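Local coordinates for hypothetical protein PurS (PDB 2DGB) that is a small alpha/beta protein of the PurS family that pairs with a second copy of itself through its sheet, at residues A[4-9]-A[75-80]; A[8-13]-A[42-47]. All coordinates share one frame; numbering follows the deposited sequence.

Overall arrangement
Strand 3-12, the first in the chain, is the middle strand of an antiparallel three-stranded sheet, and both contacts start from it. After helix 19-30 the chain returns as strand 37-49, whose pairing in contact 2 (8-13 with 42-47) closes the shorter loop. Helix 53-67 follows, and strand 73-83 comes back along the other edge of strand 3-12 to form contact 1 (4-9 with 75-80), a longer closure within which the second segment of contact 2 lies. The two share L8 and L9, and their centres are about 7 Å apart. T7 and E45 link them by a probable hydrogen bond, and both reach the second subunit.

Contact 1. Residues A[4-9]-A[75-80]; sequences YQATLL and YALEAL
Strands 4-9 and 75-80 run antiparallel at 160°, paired in register from L9 with A76 to A6 with L80 except where a classic beta bulge sets E78 and A79 both opposite T7. The bulge makes T7 O a shared acceptor. E78 N reaches T7 O at 2.8 Å, nearly in line with the C=O bond though its own N-H is bent, while A79 N adds a weak bond. On the same edge T7 N gives a nearly straight bond to A79 O, 2.9 Å long, from above the carbonyl plane. Beyond the bulge L9 and A76 exchange two bonds.

One face of the pair is aliphatic. A6 is small enough for L77 CD1 and L80 CD1 both to rest on its CB, each at 3.8 Å. Both leucines carry CG anti to the backbone N (chi1 -177° and 179°), which swings their branches back over the central strand. L8 CD2 comes obliquely to the Y75 ring, 4.2 Å from Y75 CD1.

On the opposite face T7, a beta-branched residue suited to a strand, lies alongside E78, its CG2 4.0 Å from E78 CB. E78 CB also lies against L9 CG, and the bend of the glutamate chain at chi2 brings OE1 to 3.6 Å from L9 CD1. T7 OG1 is satisfied by E45, which also bonds Q5 NE2.

Helix 53-67 covers the aliphatic face, L77 meeting E57 and A60 and L80 touching E57, while on the other face L9 packs on L9 of the second subunit and E78 comes near E78 of that subunit, a closeness of like charges. The other edge of strand 4-9 is paired with strand 37-49, so this contact is one of the two sides of a central strand.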
# COMPACT_ATOMS: atom_id res chain seq x y z
N TYR A 4 -15.83 3.19 -9.42
CA TYR A 4 -14.86 3.84 -8.54
C TYR A 4 -13.61 2.98 -8.32
O TYR A 4 -13.63 1.77 -8.51
CB TYR A 4 -15.49 4.10 -7.16
CG TYR A 4 -16.77 4.90 -7.21
CD1 TYR A 4 -16.76 6.28 -7.04
CD2 TYR A 4 -17.99 4.28 -7.47
CE1 TYR A 4 -17.93 7.03 -7.12
CE2 TYR A 4 -19.17 5.02 -7.56
CZ TYR A 4 -19.13 6.39 -7.39
OH TYR A 4 -20.29 7.12 -7.52
N GLN A 5 -12.52 3.62 -7.92
CA GLN A 5 -11.31 2.88 -7.63
C GLN A 5 -10.87 3.31 -6.24
O GLN A 5 -10.67 4.50 -5.97
CB GLN A 5 -10.19 3.17 -8.63
CG GLN A 5 -8.94 2.32 -8.35
CD GLN A 5 -7.75 2.72 -9.20
OE1 GLN A 5 -7.84 2.81 -10.42
NE2 GLN A 5 -6.62 2.96 -8.55
N ALA A 6 -10.73 2.34 -5.36
CA ALA A 6 -10.33 2.60 -3.99
C ALA A 6 -8.92 2.08 -3.77
O ALA A 6 -8.56 1.00 -4.24
CB ALA A 6 -11.29 1.92 -3.02
N THR A 7 -8.10 2.88 -3.09
CA THR A 7 -6.74 2.49 -2.76
C THR A 7 -6.76 2.15 -1.27
O THR A 7 -6.78 3.03 -0.42
CB THR A 7 -5.74 3.63 -3.00
OG1 THR A 7 -5.76 4.01 -4.38
CG2 THR A 7 -4.32 3.17 -2.65
N LEU A 8 -6.78 0.85 -0.98
CA LEU A 8 -6.83 0.36 0.39
C LEU A 8 -5.50 -0.19 0.88
O LEU A 8 -4.91 -1.06 0.25
CB LEU A 8 -7.88 -0.74 0.54
CG LEU A 8 -9.35 -0.36 0.72
CD1 LEU A 8 -10.23 -1.52 0.29
CD2 LEU A 8 -9.62 0.01 2.17
N LEU A 9 -5.04 0.33 2.01
CA LEU A 9 -3.80 -0.15 2.60
C LEU A 9 -4.19 -1.09 3.74
O LEU A 9 -5.08 -0.77 4.53
CB LEU A 9 -2.99 1.02 3.16
CG LEU A 9 -2.60 2.13 2.19
CD1 LEU A 9 -1.76 3.16 2.93
CD2 LEU A 9 -1.81 1.54 1.02
N TYR A 75 -6.91 -1.38 8.40
CA TYR A 75 -7.00 -0.96 7.01
C TYR A 75 -7.16 0.54 6.98
O TYR A 75 -7.57 1.15 7.97
CB TYR A 75 -8.18 -1.63 6.29
CG TYR A 75 -9.54 -1.24 6.83
CD1 TYR A 75 -10.23 -0.12 6.34
CD2 TYR A 75 -10.16 -2.00 7.83
CE1 TYR A 75 -11.49 0.23 6.84
CE2 TYR A 75 -11.41 -1.66 8.33
CZ TYR A 75 -12.07 -0.55 7.83
OH TYR A 75 -13.33 -0.25 8.33
N ALA A 76 -6.83 1.14 5.85
CA ALA A 76 -6.96 2.58 5.69
C ALA A 76 -7.30 2.88 4.24
O ALA A 76 -6.63 2.40 3.32
CB ALA A 76 -5.65 3.26 6.07
N LEU A 77 -8.36 3.66 4.03
CA LEU A 77 -8.75 4.03 2.68
C LEU A 77 -7.87 5.22 2.32
O LEU A 77 -8.15 6.36 2.69
CB LEU A 77 -10.23 4.43 2.63
CG LEU A 77 -10.81 4.79 1.26
CD1 LEU A 77 -10.48 3.69 0.24
CD2 LEU A 77 -12.32 4.98 1.38
N GLU A 78 -6.78 4.93 1.61
CA GLU A 78 -5.81 5.95 1.22
C GLU A 78 -6.33 6.94 0.17
O GLU A 78 -5.96 8.11 0.19
CB GLU A 78 -4.54 5.27 0.72
CG GLU A 78 -3.40 6.21 0.38
CD GLU A 78 -2.90 6.99 1.58
OE1 GLU A 78 -3.03 6.49 2.71
OE2 GLU A 78 -2.36 8.11 1.38
N ALA A 79 -7.17 6.45 -0.74
CA ALA A 79 -7.73 7.30 -1.79
C ALA A 79 -8.98 6.66 -2.38
O ALA A 79 -9.20 5.46 -2.22
CB ALA A 79 -6.70 7.55 -2.88
N LEU A 80 -9.79 7.46 -3.06
CA LEU A 80 -11.01 6.99 -3.69
C LEU A 80 -11.38 7.96 -4.81
O LEU A 80 -11.53 9.16 -4.58
CB LEU A 80 -12.15 6.91 -2.67
CG LEU A 80 -13.51 6.45 -3.21
CD1 LEU A 80 -13.44 4.97 -3.56
CD2 LEU A 80 -14.58 6.70 -2.17

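Contact 2. Residues A[8-13]-A[42-47]; sequences LLIELK and KVLEIV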
# COMPACT_ATOMS: atom_id res chain seq x y z
N LEU A 8 -6.78 0.85 -0.98
CA LEU A 8 -6.83 0.36 0.39
C LEU A 8 -5.50 -0.19 0.88
O LEU A 8 -4.91 -1.06 0.25
CB LEU A 8 -7.88 -0.74 0.54
CG LEU A 8 -9.35 -0.36 0.72
CD1 LEU A 8 -10.23 -1.52 0.29
CD2 LEU A 8 -9.62 0.01 2.17
N LEU A 9 -5.04 0.33 2.01
CA LEU A 9 -3.80 -0.15 2.60
C LEU A 9 -4.19 -1.09 3.74
O LEU A 9 -5.08 -0.77 4.53
CB LEU A 9 -2.99 1.02 3.16
CG LEU A 9 -2.60 2.13 2.19
CD1 LEU A 9 -1.76 3.16 2.93
CD2 LEU A 9 -1.81 1.54 1.02
N ILE A 10 -3.56 -2.26 3.80
CA ILE A 10 -3.83 -3.21 4.86
C ILE A 10 -2.48 -3.50 5.50
O ILE A 10 -1.61 -4.13 4.90
CB ILE A 10 -4.48 -4.51 4.31
CG1 ILE A 10 -5.85 -4.17 3.71
CG2 ILE A 10 -4.64 -5.52 5.42
CD1 ILE A 10 -6.58 -5.35 3.07
N GLU A 11 -2.30 -3.00 6.71
CA GLU A 11 -1.03 -3.16 7.39
C GLU A 11 -1.20 -3.81 8.76
O GLU A 11 -2.30 -3.87 9.30
CB GLU A 11 -0.36 -1.79 7.54
CG GLU A 11 -0.51 -0.91 6.29
CD GLU A 11 0.23 0.42 6.39
OE1 GLU A 11 0.29 1.00 7.49
OE2 GLU A 11 0.74 0.89 5.35
N LEU A 12 -0.09 -4.30 9.29
CA LEU A 12 -0.06 -4.96 10.59
C LEU A 12 -0.20 -3.92 11.70
O LEU A 12 0.34 -2.83 11.58
CB LEU A 12 1.27 -5.68 10.76
CG LEU A 12 1.61 -6.70 9.67
CD1 LEU A 12 3.04 -7.17 9.84
CD2 LEU A 12 0.64 -7.85 9.74
N LYS A 13 -0.91 -4.27 12.76
CA LYS A 13 -1.04 -3.34 13.88
C LYS A 13 0.33 -3.23 14.53
O LYS A 13 1.14 -4.16 14.44
CB LYS A 13 -2.05 -3.87 14.90
CG LYS A 13 -3.50 -3.79 14.44
CD LYS A 13 -4.46 -4.18 15.56
CE LYS A 13 -5.91 -4.14 15.07
NZ LYS A 13 -6.87 -4.55 16.14
N LYS A 42 0.27 -4.48 2.43
CA LYS A 42 -0.22 -4.71 1.08
C LYS A 42 -1.13 -3.56 0.67
O LYS A 42 -1.80 -2.96 1.50
CB LYS A 42 -1.00 -6.03 1.03
CG LYS A 42 -2.37 -5.95 1.66
CD LYS A 42 -3.00 -7.34 1.86
CE LYS A 42 -2.37 -8.08 3.04
NZ LYS A 42 -3.18 -9.28 3.44
N VAL A 43 -1.10 -3.23 -0.61
CA VAL A 43 -1.98 -2.18 -1.13
C VAL A 43 -2.88 -2.85 -2.15
O VAL A 43 -2.42 -3.66 -2.97
CB VAL A 43 -1.19 -1.01 -1.80
CG1 VAL A 43 -0.33 -1.52 -2.95
CG2 VAL A 43 -2.18 0.05 -2.32
N LEU A 44 -4.17 -2.55 -2.06
CA LEU A 44 -5.18 -3.09 -2.96
C LEU A 44 -5.88 -1.97 -3.72
O LEU A 44 -6.51 -1.10 -3.11
CB LEU A 44 -6.23 -3.89 -2.18
CG LEU A 44 -5.90 -5.31 -1.69
CD1 LEU A 44 -4.62 -5.31 -0.91
CD2 LEU A 44 -7.05 -5.83 -0.83
N GLU A 45 -5.74 -1.98 -5.04
CA GLU A 45 -6.40 -1.00 -5.90
C GLU A 45 -7.65 -1.73 -6.36
O GLU A 45 -7.57 -2.67 -7.16
CB GLU A 45 -5.54 -0.65 -7.12
CG GLU A 45 -4.18 -0.04 -6.80
CD GLU A 45 -4.27 1.32 -6.11
OE1 GLU A 45 -5.38 1.88 -6.02
OE2 GLU A 45 -3.22 1.84 -5.67
N ILE A 46 -8.80 -1.31 -5.85
CA ILE A 46 -10.05 -1.98 -6.17
C ILE A 46 -11.00 -1.13 -7.02
O ILE A 46 -11.42 -0.04 -6.61
CB ILE A 46 -10.78 -2.39 -4.88
CG1 ILE A 46 -9.82 -3.14 -3.95
CG2 ILE A 46 -12.00 -3.24 -5.22
CD1 ILE A 46 -10.47 -3.64 -2.67
N VAL A 47 -11.33 -1.65 -8.20
CA VAL A 47 -12.28 -0.99 -9.10
C VAL A 47 -13.59 -1.72 -8.84
O VAL A 47 -13.68 -2.95 -8.96
CB VAL A 47 -11.86 -1.16 -10.58
CG1 VAL A 47 -12.92 -0.56 -11.50
CG2 VAL A 47 -10.51 -0.48 -10.81
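L8 and I10 offer their backbone N-H and C=O groups to L44 and K42, so that strands 8-12 and 42-47 pair antiparallel through four nearly straight hydrogen bonds. L44 N reaches L8 O at 2.8 Å, and L8 N returns a bond to L44 O. I10 and K42 form the second hydrogen-bonded pair, and L9 opposite V43 is the non-hydrogen-bonded pair between them.

The tight part is the hydrocarbon face beneath helix 53-67. The L8 and I46 side chains cross, CD1 of L8 lying 3.6 Å from CD1 of I46, and I10 CD1 meets L44 CD2 at 4.0 Å. I10 has CG1 anti to its carbonyl carbon (chi1 -64°), and the extended remainder of that branch carries CD1 across to L44. Long, branched side chains suit this layer because their methyl ends can fill the space between sheet and helix: L67 lies against I10 and L44, and M63 against I46. On the other face L9 CD2 touches V43 CG2 at 3.7 Å, a compact valine accommodating the neighbouring leucine.

Toward K42 the contact is more open to solvent, and beyond I10 the 8-13 segment no longer touches 42-47. The lysine lays its aliphatic chain against I10, CG lying 3.7 Å from I10 CB. A bend at chi3 (75°) keeps CE 4.2 Å from I10 CG2, and past it NZ has a long, weak ion pair with E73. A long side chain with a charged end suits such a place, since its methylenes cover the isoleucine.

Residues 42-47 also pair antiparallel with a strand of the second subunit, and V43 packs on E11 of that chain. Strand-helix-strand-helix-strand in the sheet order 2-1-3, with 3-12 in the middle, thus makes the small PurS fold, its sheet extended through strand 37-49 across the dimer.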